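PDB 2QEE: BH0493 protein from Bacillus halodurans C-125, which binds zinc and probably works as a metal-dependent enzyme of the amidohydrolase superfamily, assembled from three copies of the chain. Local coordinates for residues 51-56 with 82-87; 103-108 with 363-368; 303-308 with 333-338; 309-314 with 319-324; 384-387 with 392-395. All blocks are in the same frame, centred on the assembly; numbering follows the deposited sequence.

Contact 1. Residues 51-56 with 82-87; sequences HYLVAE and EELFIK
The carboxylate of Glu56 is gripped at both oxygens, OE1 by the hydroxyl of Ser92 and OE2 by Arg316 of the second subunit, while the base of the same side chain lies against Leu84. Its chain runs straight beyond CG (chi2 179°), which carries the carboxylate on to Ser92 and Arg316 and leaves CB to do the packing, 3.8 Å from Leu84 CD1. A glutamate suits the place because its CB methylene can pack on a leucine while the buried carboxylate is paired by those two partners. Leu84 enters with both branches. CD1 also reaches Leu53, 4.0 Å from its CD2 and 3.9 Å from its carbonyl O, whereas CD2 settles 3.8 Å from Glu56 O. The leucine fork thus spans residues three apart, about one turn of the helix, and the Leu53 and Leu84 side chains meet at a slant. Leu53 goes on to pack against Ala94, Cys95 and Val98 of helix 93-104. Where Leu84 stands, helix 73-86 widens into a pi-type turn, Lys87 N bonding to Glu82 O at 2.9 Å. Helix-on-helix packing of this kind builds the run of helices between strands 24-26 and 139-143, probably an elaboration of the amidohydrolase-type barrel.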
# COMPACT_ATOMS: atom_id res chain seq x y z
N HIS C 51 16.80 -15.83 -13.11
CA HIS C 51 15.88 -15.15 -14.02
C HIS C 51 15.56 -13.73 -13.58
O HIS C 51 15.22 -12.88 -14.41
CB HIS C 51 14.62 -15.97 -14.28
CG HIS C 51 13.71 -16.14 -13.09
ND1 HIS C 51 12.76 -15.21 -12.73
CD2 HIS C 51 13.59 -17.15 -12.19
CE1 HIS C 51 12.07 -15.65 -11.69
NE2 HIS C 51 12.56 -16.82 -11.34
N TYR C 52 15.65 -13.46 -12.27
CA TYR C 52 15.44 -12.07 -11.82
C TYR C 52 16.42 -11.14 -12.53
O TYR C 52 16.09 -10.00 -12.85
CB TYR C 52 15.64 -11.90 -10.30
CG TYR C 52 14.63 -12.51 -9.37
CD1 TYR C 52 13.99 -13.70 -9.65
CD2 TYR C 52 14.38 -11.92 -8.10
CE1 TYR C 52 13.08 -14.27 -8.74
CE2 TYR C 52 13.45 -12.50 -7.16
CZ TYR C 52 12.82 -13.66 -7.50
OH TYR C 52 11.95 -14.21 -6.62
N LEU C 53 17.65 -11.61 -12.71
CA LEU C 53 18.70 -10.81 -13.33
C LEU C 53 18.59 -10.78 -14.84
O LEU C 53 18.96 -9.78 -15.45
CB LEU C 53 20.10 -11.25 -12.89
CG LEU C 53 20.39 -10.98 -11.39
CD1 LEU C 53 21.82 -11.32 -11.05
CD2 LEU C 53 20.14 -9.51 -11.05
N VAL C 54 18.06 -11.85 -15.42
CA VAL C 54 17.70 -11.80 -16.87
C VAL C 54 16.69 -10.66 -17.18
O VAL C 54 16.95 -9.80 -18.05
CB VAL C 54 17.18 -13.16 -17.35
CG1 VAL C 54 16.75 -13.09 -18.82
CG2 VAL C 54 18.27 -14.21 -17.15
N ALA C 55 15.63 -10.58 -16.38
CA ALA C 55 14.67 -9.47 -16.53
C ALA C 55 15.42 -8.13 -16.44
O ALA C 55 15.28 -7.24 -17.28
CB ALA C 55 13.59 -9.57 -15.45
N GLU C 56 16.27 -7.97 -15.41
CA GLU C 56 16.91 -6.69 -15.22
C GLU C 56 17.89 -6.33 -16.35
O GLU C 56 17.89 -5.20 -16.79
CB GLU C 56 17.60 -6.64 -13.84
CG GLU C 56 16.52 -6.63 -12.72
CD GLU C 56 17.13 -6.60 -11.33
OE1 GLU C 56 18.21 -5.97 -11.16
OE2 GLU C 56 16.48 -7.22 -10.44
N GLU C 82 28.74 -7.10 -16.62
CA GLU C 82 29.06 -5.82 -17.23
C GLU C 82 27.88 -4.82 -17.19
O GLU C 82 28.08 -3.66 -16.81
CB GLU C 82 29.55 -6.06 -18.67
CG GLU C 82 29.89 -4.80 -19.43
CD GLU C 82 31.16 -4.08 -18.94
OE1 GLU C 82 31.97 -4.67 -18.16
OE2 GLU C 82 31.31 -2.90 -19.31
N GLU C 83 26.68 -5.27 -17.53
CA GLU C 83 25.55 -4.35 -17.73
C GLU C 83 24.95 -3.88 -16.40
O GLU C 83 24.53 -2.75 -16.30
CB GLU C 83 24.43 -5.01 -18.53
CG GLU C 83 24.87 -5.39 -20.00
CD GLU C 83 24.73 -4.21 -20.98
OE1 GLU C 83 24.37 -3.10 -20.56
OE2 GLU C 83 24.93 -4.41 -22.21
N LEU C 84 24.92 -4.78 -15.41
CA LEU C 84 24.21 -4.44 -14.13
C LEU C 84 25.14 -4.13 -12.96
O LEU C 84 24.70 -3.61 -11.94
CB LEU C 84 23.34 -5.61 -13.72
CG LEU C 84 22.18 -6.01 -14.62
CD1 LEU C 84 21.38 -7.07 -13.97
CD2 LEU C 84 21.31 -4.80 -15.08
N PHE C 85 26.41 -4.49 -13.07
CA PHE C 85 27.35 -4.19 -12.00
C PHE C 85 28.41 -3.15 -12.39
O PHE C 85 28.87 -2.36 -11.54
CB PHE C 85 28.04 -5.47 -11.49
CG PHE C 85 27.11 -6.47 -10.89
CD1 PHE C 85 27.16 -6.72 -9.51
CD2 PHE C 85 26.21 -7.20 -11.68
CE1 PHE C 85 26.28 -7.63 -8.90
CE2 PHE C 85 25.36 -8.14 -11.13
CZ PHE C 85 25.41 -8.36 -9.70
N ILE C 86 28.91 -3.23 -13.64
CA ILE C 86 29.98 -2.32 -14.05
C ILE C 86 29.46 -1.01 -14.65
O ILE C 86 29.90 0.07 -14.28
CB ILE C 86 31.00 -3.07 -15.03
CG1 ILE C 86 31.53 -4.36 -14.40
CG2 ILE C 86 32.14 -2.18 -15.45
CD1 ILE C 86 32.17 -4.14 -12.96
N LYS C 87 28.51 -1.08 -15.60
CA LYS C 87 28.00 0.10 -16.31
C LYS C 87 26.95 0.87 -15.51
O LYS C 87 26.65 2.00 -15.86
CB LYS C 87 27.34 -0.35 -17.63
CG LYS C 87 28.39 -0.87 -18.68
CD LYS C 87 27.58 -1.32 -19.90
CE LYS C 87 28.46 -1.67 -21.07
NZ LYS C 87 27.58 -1.66 -22.30

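Contact 2. Residues 103-108 with 363-368; sequences QGLGLD and QLIYKW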
# COMPACT_ATOMS: atom_id res chain seq x y z
N GLN C 103 30.56 -12.16 -0.71
CA GLN C 103 31.17 -11.78 0.56
C GLN C 103 31.07 -12.94 1.57
O GLN C 103 32.04 -13.26 2.27
CB GLN C 103 30.47 -10.52 1.10
CG GLN C 103 31.25 -9.87 2.23
CD GLN C 103 30.43 -8.84 2.95
OE1 GLN C 103 29.26 -9.10 3.32
NE2 GLN C 103 31.03 -7.65 3.13
N GLY C 104 29.89 -13.56 1.66
CA GLY C 104 29.63 -14.64 2.62
C GLY C 104 30.63 -15.76 2.42
O GLY C 104 31.08 -16.39 3.38
N LEU C 105 30.97 -16.01 1.15
CA LEU C 105 31.83 -17.13 0.79
C LEU C 105 33.31 -16.84 1.02
O LEU C 105 34.16 -17.71 0.79
CB LEU C 105 31.57 -17.49 -0.68
CG LEU C 105 30.20 -18.17 -0.99
CD1 LEU C 105 30.05 -18.18 -2.52
CD2 LEU C 105 30.12 -19.56 -0.42
N GLY C 106 33.61 -15.63 1.49
CA GLY C 106 34.99 -15.22 1.71
C GLY C 106 35.61 -14.69 0.43
O GLY C 106 36.83 -14.45 0.38
N LEU C 107 34.78 -14.46 -0.60
CA LEU C 107 35.29 -13.76 -1.77
C LEU C 107 35.24 -12.24 -1.56
O LEU C 107 34.64 -11.73 -0.60
CB LEU C 107 34.62 -14.24 -3.05
CG LEU C 107 34.60 -15.78 -3.18
CD1 LEU C 107 33.78 -16.30 -4.28
CD2 LEU C 107 36.05 -16.33 -3.42
N ASP C 108 35.89 -11.50 -2.44
CA ASP C 108 36.00 -10.08 -2.21
C ASP C 108 35.33 -9.28 -3.33
O ASP C 108 35.87 -9.15 -4.43
CB ASP C 108 37.48 -9.75 -2.09
CG ASP C 108 37.75 -8.30 -1.79
OD1 ASP C 108 36.81 -7.52 -1.49
OD2 ASP C 108 38.96 -7.95 -1.84
N GLN C 363 22.16 -18.63 -3.02
CA GLN C 363 21.16 -17.62 -2.68
C GLN C 363 20.63 -17.75 -1.24
O GLN C 363 20.10 -16.78 -0.66
CB GLN C 363 19.99 -17.70 -3.62
CG GLN C 363 20.34 -17.31 -5.06
CD GLN C 363 19.21 -17.56 -6.05
OE1 GLN C 363 18.34 -18.38 -5.83
NE2 GLN C 363 19.23 -16.84 -7.16
N LEU C 364 20.72 -18.92 -0.63
CA LEU C 364 20.40 -19.06 0.80
C LEU C 364 21.18 -18.04 1.59
O LEU C 364 20.63 -17.51 2.58
CB LEU C 364 20.76 -20.47 1.30
CG LEU C 364 19.89 -21.54 0.72
CD1 LEU C 364 20.39 -22.87 1.31
CD2 LEU C 364 18.45 -21.34 1.15
N ILE C 365 22.40 -17.72 1.17
CA ILE C 365 23.22 -16.79 1.96
C ILE C 365 22.49 -15.43 1.99
O ILE C 365 22.18 -14.91 3.07
CB ILE C 365 24.64 -16.62 1.39
CG1 ILE C 365 25.37 -17.97 1.48
CG2 ILE C 365 25.46 -15.57 2.22
CD1 ILE C 365 26.79 -17.96 0.83
N TYR C 366 22.25 -14.86 0.80
CA TYR C 366 21.70 -13.47 0.78
C TYR C 366 20.23 -13.43 1.15
O TYR C 366 19.74 -12.44 1.79
CB TYR C 366 21.94 -12.75 -0.53
CG TYR C 366 20.89 -12.81 -1.61
CD1 TYR C 366 19.71 -12.05 -1.52
CD2 TYR C 366 21.08 -13.60 -2.79
CE1 TYR C 366 18.80 -11.97 -2.55
CE2 TYR C 366 20.13 -13.54 -3.82
CZ TYR C 366 18.99 -12.76 -3.69
OH TYR C 366 18.06 -12.69 -4.71
N LYS C 367 19.46 -14.44 0.75
CA LYS C 367 18.04 -14.36 1.04
C LYS C 367 17.83 -14.31 2.56
O LYS C 367 17.00 -13.54 3.06
CB LYS C 367 17.27 -15.54 0.41
CG LYS C 367 17.39 -15.59 -1.12
CD LYS C 367 16.25 -14.96 -1.80
CE LYS C 367 16.30 -15.41 -3.29
NZ LYS C 367 15.21 -14.72 -4.03
N TRP C 368 18.58 -15.11 3.31
CA TRP C 368 18.43 -15.13 4.78
C TRP C 368 19.13 -13.94 5.44
O TRP C 368 18.62 -13.38 6.39
CB TRP C 368 18.84 -16.53 5.35
CG TRP C 368 17.77 -17.49 4.96
CD1 TRP C 368 17.85 -18.48 4.01
CD2 TRP C 368 16.42 -17.47 5.41
NE1 TRP C 368 16.65 -19.11 3.89
CE2 TRP C 368 15.74 -18.48 4.71
CE3 TRP C 368 15.72 -16.68 6.34
CZ2 TRP C 368 14.39 -18.75 4.93
CZ3 TRP C 368 14.41 -16.95 6.57
CH2 TRP C 368 13.74 -17.98 5.84
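Leu105 and Ile365 meet at a slant, the methyl end of the isoleucine being set against the branch point of the leucine. Ile365 CD1 lies 3.9 Å from Leu105 CG and equally 3.9 Å from CD2, so one methyl presses on the side of the fork. It gets there because the isoleucine chain is drawn out straight through CG1 (chi2 176°), giving the helix a long, slim apolar probe. The other branch, CG2, turns to the backbone of the partner and stands 4.3 Å from Gly104 CA. With no side chain on Gly104, the two backbones can come close, 6.8 Å between Gly104 CA and Ile365 CA. Just beyond, helix 93-104 ends in a Schellman motif: Gly106 N returns to Gln103 O at 2.9 Å, and Gly106 takes a positive phi of 84°, a conformation that glycine adopts without strain. Leucine serves well at 105, since its bulk also fills the space toward Tyr120 and Phe121 of helix 114-122 and Gln129 and Leu136 of helix 126-136. The C-terminal end of helix 93-104 is thereby wedged between those two helices and the first turns of the long helix 363-388.

Contact 3. Residues 303-308 with 333-338; sequences LSRENQ and PEIINE
Arg305 reaches across to Ile335 and Glu338 with its chain fully drawn out from CB to NE. CG leaves CB opposite the backbone N (chi1 -175°) and comes 3.5 Å from Glu338 OE1. CD passes Ile335 CD1 at 3.7 Å, and NE makes the nearest approach to that methyl, 3.5 Å, so the isoleucine gives the arginine stem an apolar rest. NE also donates to Glu338 OE1 at 2.8 Å, and NH2 donates to Glu338 OE2, also 2.8 Å, in a nearly straight bond (176°). This is a side-on, two-pronged salt bridge: guanidinium and carboxylate are only 21° from coplanar, and the pair of bonds fixes the rotation of both groups. OE1 is gripped further by a water that donates to it at 2.7 Å and also donates to Arg305 O. Just before the arginine, Ser304 OG accepts from Glu306 N at 3.1 Å, an ST turn.

A magnesium ion lies about 4 Å from the Glu338 side chain, and Glu334 has been seen to bind zinc or magnesium in this protein, though neither is bound to it in this chain. Each Arg305 bridges its own Glu338 and that of the next subunit, so the salt bridges form a ring joining three subunits at this trimer interface.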
# COMPACT_ATOMS: atom_id res chain seq x y z
N LEU C 303 1.02 -12.95 -4.29
CA LEU C 303 2.06 -12.21 -5.04
C LEU C 303 1.84 -10.68 -5.13
O LEU C 303 2.81 -9.93 -5.34
CB LEU C 303 2.17 -12.79 -6.47
CG LEU C 303 3.38 -12.38 -7.31
CD1 LEU C 303 4.75 -12.64 -6.68
CD2 LEU C 303 3.29 -13.15 -8.71
N SER C 304 0.58 -10.27 -5.07
CA SER C 304 0.26 -8.81 -5.24
C SER C 304 0.51 -8.09 -3.88
O SER C 304 0.03 -8.54 -2.84
CB SER C 304 -1.21 -8.65 -5.69
OG SER C 304 -1.58 -7.26 -5.67
N ARG C 305 1.11 -6.88 -3.96
CA ARG C 305 1.27 -6.05 -2.78
C ARG C 305 -0.11 -5.80 -2.18
O ARG C 305 -0.27 -5.72 -0.95
CB ARG C 305 1.91 -4.69 -3.16
CG ARG C 305 2.20 -3.82 -1.93
CD ARG C 305 2.68 -2.43 -2.41
NE ARG C 305 2.98 -1.65 -1.21
CZ ARG C 305 2.96 -0.32 -1.17
NH1 ARG C 305 2.64 0.36 -2.27
NH2 ARG C 305 3.34 0.30 -0.05
N GLU C 306 -1.12 -5.67 -3.05
CA GLU C 306 -2.43 -5.17 -2.67
C GLU C 306 -3.30 -6.26 -1.98
O GLU C 306 -4.39 -5.97 -1.47
CB GLU C 306 -3.16 -4.58 -3.88
CG GLU C 306 -2.63 -3.22 -4.25
CD GLU C 306 -1.19 -3.24 -4.74
OE1 GLU C 306 -0.88 -4.07 -5.63
OE2 GLU C 306 -0.43 -2.31 -4.32
N ASN C 307 -2.78 -7.50 -1.99
CA ASN C 307 -3.44 -8.60 -1.22
C ASN C 307 -2.91 -8.78 0.22
O ASN C 307 -3.46 -9.57 0.97
CB ASN C 307 -3.27 -9.96 -1.96
CG ASN C 307 -4.28 -10.18 -3.08
OD1 ASN C 307 -3.87 -10.58 -4.18
ND2 ASN C 307 -5.58 -9.99 -2.82
N GLN C 308 -1.80 -8.13 0.56
CA GLN C 308 -1.06 -8.59 1.77
C GLN C 308 -1.83 -8.25 3.01
O GLN C 308 -1.96 -9.10 3.89
CB GLN C 308 0.36 -7.95 1.85
CG GLN C 308 1.24 -8.33 0.60
CD GLN C 308 1.27 -9.90 0.40
OE1 GLN C 308 1.25 -10.66 1.36
NE2 GLN C 308 1.31 -10.36 -0.86
N PRO C 333 13.19 -5.25 0.24
CA PRO C 333 13.20 -4.61 1.61
C PRO C 333 11.96 -3.74 1.94
O PRO C 333 11.40 -3.85 3.02
CB PRO C 333 14.49 -3.78 1.58
CG PRO C 333 15.44 -4.78 0.85
CD PRO C 333 14.55 -5.24 -0.34
N GLU C 334 11.53 -2.88 1.04
CA GLU C 334 10.40 -1.97 1.36
C GLU C 334 9.12 -2.79 1.63
O GLU C 334 8.36 -2.52 2.57
CB GLU C 334 10.19 -1.00 0.17
CG GLU C 334 8.93 -0.13 0.29
CD GLU C 334 9.08 0.96 1.37
OE1 GLU C 334 10.19 1.10 1.96
OE2 GLU C 334 8.07 1.67 1.58
N ILE C 335 8.94 -3.87 0.87
CA ILE C 335 7.76 -4.70 1.00
C ILE C 335 7.91 -5.69 2.15
O ILE C 335 6.97 -5.88 2.91
CB ILE C 335 7.40 -5.39 -0.37
CG1 ILE C 335 7.19 -4.33 -1.51
CG2 ILE C 335 6.18 -6.35 -0.16
CD1 ILE C 335 6.04 -3.33 -1.29
N ILE C 336 9.06 -6.34 2.25
CA ILE C 336 9.32 -7.25 3.40
C ILE C 336 9.05 -6.51 4.74
O ILE C 336 8.36 -7.03 5.63
CB ILE C 336 10.75 -7.80 3.39
CG1 ILE C 336 11.00 -8.63 2.08
CG2 ILE C 336 11.02 -8.55 4.72
CD1 ILE C 336 12.56 -8.90 1.91
N ASN C 337 9.53 -5.28 4.82
CA ASN C 337 9.36 -4.52 6.06
C ASN C 337 7.84 -4.26 6.32
O ASN C 337 7.30 -4.51 7.42
CB ASN C 337 10.08 -3.18 5.93
CG ASN C 337 9.94 -2.37 7.20
OD1 ASN C 337 10.36 -2.82 8.27
ND2 ASN C 337 9.31 -1.22 7.09
N GLU C 338 7.12 -3.69 5.35
CA GLU C 338 5.70 -3.41 5.60
C GLU C 338 4.91 -4.68 5.89
O GLU C 338 4.08 -4.68 6.83
CB GLU C 338 5.05 -2.56 4.51
CG GLU C 338 4.80 -3.32 3.17
CD GLU C 338 4.07 -2.41 2.11
OE1 GLU C 338 3.34 -2.94 1.24
OE2 GLU C 338 4.27 -1.16 2.14
O HOH W 1 2.00 -5.25 1.29

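Contact 4. Residues 309-314 with 319-324; sequences HELVVL and SNLMIF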
# COMPACT_ATOMS: atom_id res chain seq x y z
N HIS C 309 -2.37 -7.02 3.11
CA HIS C 309 -3.04 -6.68 4.37
C HIS C 309 -4.25 -7.60 4.61
O HIS C 309 -4.48 -8.13 5.71
CB HIS C 309 -3.46 -5.21 4.35
CG HIS C 309 -4.27 -4.82 5.55
ND1 HIS C 309 -5.63 -4.90 5.55
CD2 HIS C 309 -3.90 -4.42 6.79
CE1 HIS C 309 -6.09 -4.53 6.72
NE2 HIS C 309 -5.07 -4.23 7.50
N GLU C 310 -5.09 -7.76 3.56
CA GLU C 310 -6.33 -8.56 3.72
C GLU C 310 -6.00 -10.04 3.93
O GLU C 310 -6.74 -10.75 4.62
CB GLU C 310 -7.30 -8.29 2.57
CG GLU C 310 -6.78 -8.72 1.22
CD GLU C 310 -7.64 -8.22 0.04
OE1 GLU C 310 -8.60 -7.44 0.25
OE2 GLU C 310 -7.28 -8.57 -1.11
N LEU C 311 -4.88 -10.51 3.35
CA LEU C 311 -4.42 -11.87 3.71
C LEU C 311 -4.13 -12.02 5.25
O LEU C 311 -4.52 -13.04 5.87
CB LEU C 311 -3.17 -12.22 2.90
CG LEU C 311 -2.53 -13.58 3.21
CD1 LEU C 311 -3.54 -14.72 2.84
CD2 LEU C 311 -1.23 -13.71 2.49
N VAL C 312 -3.47 -11.02 5.83
CA VAL C 312 -3.28 -11.01 7.31
C VAL C 312 -4.61 -11.03 8.01
O VAL C 312 -4.81 -11.84 8.98
CB VAL C 312 -2.52 -9.76 7.74
CG1 VAL C 312 -2.39 -9.72 9.27
CG2 VAL C 312 -1.17 -9.79 7.05
N VAL C 313 -5.59 -10.23 7.54
CA VAL C 313 -6.86 -10.23 8.27
C VAL C 313 -7.53 -11.61 8.13
O VAL C 313 -8.16 -12.11 9.08
CB VAL C 313 -7.85 -9.13 7.76
CG1 VAL C 313 -9.15 -9.15 8.60
CG2 VAL C 313 -7.19 -7.73 7.86
N LEU C 314 -7.37 -12.24 6.98
CA LEU C 314 -8.00 -13.56 6.81
C LEU C 314 -7.37 -14.59 7.79
O LEU C 314 -8.08 -15.45 8.32
CB LEU C 314 -7.81 -14.01 5.36
CG LEU C 314 -8.72 -15.21 4.98
CD1 LEU C 314 -10.21 -14.98 5.23
CD2 LEU C 314 -8.46 -15.53 3.50
N SER C 319 -7.78 -20.38 11.90
CA SER C 319 -6.60 -21.00 12.43
C SER C 319 -6.01 -22.09 11.53
O SER C 319 -4.90 -22.50 11.74
CB SER C 319 -6.85 -21.58 13.82
OG SER C 319 -7.94 -22.53 13.82
N ASN C 320 -6.81 -22.59 10.56
CA ASN C 320 -6.33 -23.53 9.57
C ASN C 320 -5.62 -22.87 8.36
O ASN C 320 -5.21 -23.55 7.38
CB ASN C 320 -7.46 -24.50 9.12
CG ASN C 320 -8.62 -23.82 8.47
OD1 ASN C 320 -8.96 -22.65 8.76
ND2 ASN C 320 -9.32 -24.57 7.59
N LEU C 321 -5.36 -21.57 8.49
CA LEU C 321 -4.52 -20.84 7.55
C LEU C 321 -3.20 -20.49 8.23
O LEU C 321 -3.21 -19.91 9.35
CB LEU C 321 -5.20 -19.50 7.15
CG LEU C 321 -4.40 -18.62 6.21
CD1 LEU C 321 -4.00 -19.34 4.90
CD2 LEU C 321 -5.22 -17.35 5.94
N MET C 322 -2.10 -20.80 7.55
CA MET C 322 -0.78 -20.34 8.01
C MET C 322 -0.28 -19.55 6.81
O MET C 322 -0.15 -20.07 5.72
CB MET C 322 0.19 -21.50 8.31
CG MET C 322 1.62 -21.08 8.65
SD MET C 322 1.60 -19.91 10.05
CE MET C 322 1.18 -21.02 11.37
N ILE C 323 -0.02 -18.26 7.01
CA ILE C 323 0.59 -17.48 5.91
C ILE C 323 2.09 -17.49 6.00
O ILE C 323 2.68 -17.55 7.13
CB ILE C 323 0.02 -16.01 5.87
CG1 ILE C 323 0.51 -15.21 7.05
CG2 ILE C 323 -1.52 -16.06 5.76
CD1 ILE C 323 -0.20 -13.80 7.08
N PHE C 324 2.78 -17.46 4.86
CA PHE C 324 4.23 -17.59 4.86
C PHE C 324 4.87 -16.68 3.83
O PHE C 324 4.30 -16.53 2.70
CB PHE C 324 4.68 -19.05 4.64
CG PHE C 324 4.44 -19.56 3.23
CD1 PHE C 324 5.47 -19.53 2.26
CD2 PHE C 324 3.20 -20.10 2.90
CE1 PHE C 324 5.25 -20.05 0.96
CE2 PHE C 324 2.96 -20.64 1.59
CZ PHE C 324 4.04 -20.59 0.63
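The beta-alpha-beta unit formed by strand 298-302, helix 308-317 and strand 321-323 closes here, as Leu311, Val312 and Leu314 of the helix come down on Leu321 and Ile323 of the strand. The helix and strand segments run roughly antiparallel, with 144° between their directions and 9.2 Å between their axes at the closest approach.

Ile323 has the largest share of the contact. Its CG1 sits between the backbone N and the carbonyl carbon (chi1 69°), the crowded position, and this sends the two branches to different helix residues. CG2 fits against the fork of Leu311, 3.7 Å from CG and 3.8 Å from CD1, the two side chains lying alongside and pointing opposite ways. CD1 goes instead to Val312; although the CB of Val312 points away from the strand, the methyl lies against the flank of the valine, 4.1 Å from its CG2 and 4.2 Å from its CA. Two residues earlier, Leu321 sends CD2 to within 4.0 Å of the carbonyl carbon of Leu314 and 4.2 Å of Leu314 CG. Branched aliphatic residues suit both surfaces, since their methyls interlock without leaving a polar group to satisfy.

Leu311 and Leu321 also rest on Val300 of the parallel neighbour strand 298-302. On one flank Leu314 and Leu321 touch Leu290 of helix 284-292; on another, Val312 meets Met346 and Ile323 meets Leu347, both of helix 333-347, which places helix 308-317 between these two helices on the sheet.

Contact 5. Residues 384-387 with 392-395; sequences DDIL and EVTE
The flat group in play is a peptide, not a ring: the amide joining Glu392 to Val393 receives Leu387, whose CD2 lies 3.8 Å from Val393 N. The setting is a helix-loop-helix turn, in which helix 363-388 ends and a short connection leads into helix 395-414. Thr394 is the N-cap of the second helix. Its OG1 caps a backbone N in the first turn, and Glu397 OE1 accepts from Thr394 N in return, a capping box. Threonine is apt there, having a short hydroxyl that can bend back to the open amides of a helix start.

Val393, just ahead of the cap, is the residue that turns inward. Leu387 and Ile386 both cross Val393 at about a right angle, and both meet the same methyl, CG2. Leucine and isoleucine give an apolar surface of branched methyls for it, and the backbone of Val393 is tied to that of Ile5 near the N terminus. Leu387 also packs on Leu11 of helix 8-21, while Ile386 touches Trp391 in the loop and Arg96 of the third subunit. For Ile386, CG1 standing between N and the carbonyl carbon (chi1 61°) swings the chain end toward the loop, where CD1 stops 4.0 Å from Val393 CG2; Val393 CG2 lies 3.8 Å from Leu387 CD2 as well.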
# COMPACT_ATOMS: atom_id res chain seq x y z
N ASP C 384 10.51 -3.54 22.14
CA ASP C 384 10.68 -2.25 22.84
C ASP C 384 9.35 -1.65 23.23
O ASP C 384 9.23 -1.11 24.32
CB ASP C 384 11.49 -1.26 22.03
CG ASP C 384 12.02 -0.09 22.90
OD1 ASP C 384 12.44 -0.34 24.04
OD2 ASP C 384 12.00 1.03 22.39
N ASP C 385 8.35 -1.74 22.36
CA ASP C 385 7.04 -1.21 22.70
C ASP C 385 6.43 -1.87 23.93
O ASP C 385 5.82 -1.17 24.73
CB ASP C 385 6.10 -1.34 21.49
CG ASP C 385 6.37 -0.24 20.42
OD1 ASP C 385 7.17 0.72 20.68
OD2 ASP C 385 5.76 -0.30 19.34
N ILE C 386 6.56 -3.19 24.07
CA ILE C 386 6.05 -3.82 25.30
C ILE C 386 6.95 -3.57 26.50
O ILE C 386 6.44 -3.48 27.64
CB ILE C 386 5.64 -5.29 25.12
CG1 ILE C 386 6.84 -6.17 24.71
CG2 ILE C 386 4.42 -5.36 24.14
CD1 ILE C 386 6.43 -7.74 24.66
N LEU C 387 8.27 -3.47 26.28
CA LEU C 387 9.14 -2.99 27.38
C LEU C 387 8.67 -1.63 27.90
O LEU C 387 8.61 -1.41 29.13
CB LEU C 387 10.61 -2.89 26.95
CG LEU C 387 11.23 -4.28 26.81
CD1 LEU C 387 12.60 -3.99 26.11
CD2 LEU C 387 11.43 -5.08 28.09
N GLU C 392 8.30 -7.43 31.14
CA GLU C 392 9.68 -7.85 31.26
C GLU C 392 9.97 -8.93 30.23
O GLU C 392 9.49 -10.06 30.37
CB GLU C 392 9.94 -8.39 32.65
CG GLU C 392 10.17 -7.25 33.62
CD GLU C 392 10.59 -7.73 34.98
OE1 GLU C 392 11.11 -6.87 35.72
OE2 GLU C 392 10.40 -8.95 35.28
N VAL C 393 10.80 -8.60 29.24
CA VAL C 393 11.16 -9.58 28.21
C VAL C 393 12.49 -10.17 28.56
O VAL C 393 13.43 -9.41 28.88
CB VAL C 393 11.30 -8.86 26.81
CG1 VAL C 393 11.80 -9.85 25.67
CG2 VAL C 393 9.97 -8.17 26.42
N THR C 394 12.61 -11.51 28.48
CA THR C 394 13.91 -12.14 28.75
C THR C 394 14.52 -12.65 27.45
O THR C 394 13.80 -12.84 26.43
CB THR C 394 13.73 -13.36 29.69
OG1 THR C 394 13.03 -14.40 28.99
CG2 THR C 394 12.89 -12.93 30.93
N GLU C 395 15.84 -12.88 27.50
CA GLU C 395 16.55 -13.41 26.35
C GLU C 395 16.01 -14.81 25.99
O GLU C 395 15.89 -15.14 24.81
CB GLU C 395 18.06 -13.39 26.58
CG GLU C 395 18.86 -13.86 25.34
CD GLU C 395 20.32 -13.71 25.52
OE1 GLU C 395 20.77 -13.68 26.69
OE2 GLU C 395 21.03 -13.63 24.50

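How the contacts relate
From the N terminus, contact 1 closes first, a short helical loop joining helix 51-58 to helix 73-86. Contact 2 then opens at the end of the next helix, 93-104, and closes some 255 residues later on helix 363-388, so the wide loop between contains every strand except 24-26. Contact 3 falls within that span, and contact 4 lies within contact 3, directly adjoining it in sequence at 308-309. Contact 5 follows all of them, at the far end of the helix that contact 2 uses. Contacts 1 and 2 touch through Tyr52 and Lys367. Contacts 3, 4 and 5 all meet the third subunit, while contacts 1, 2 and 3 meet the second.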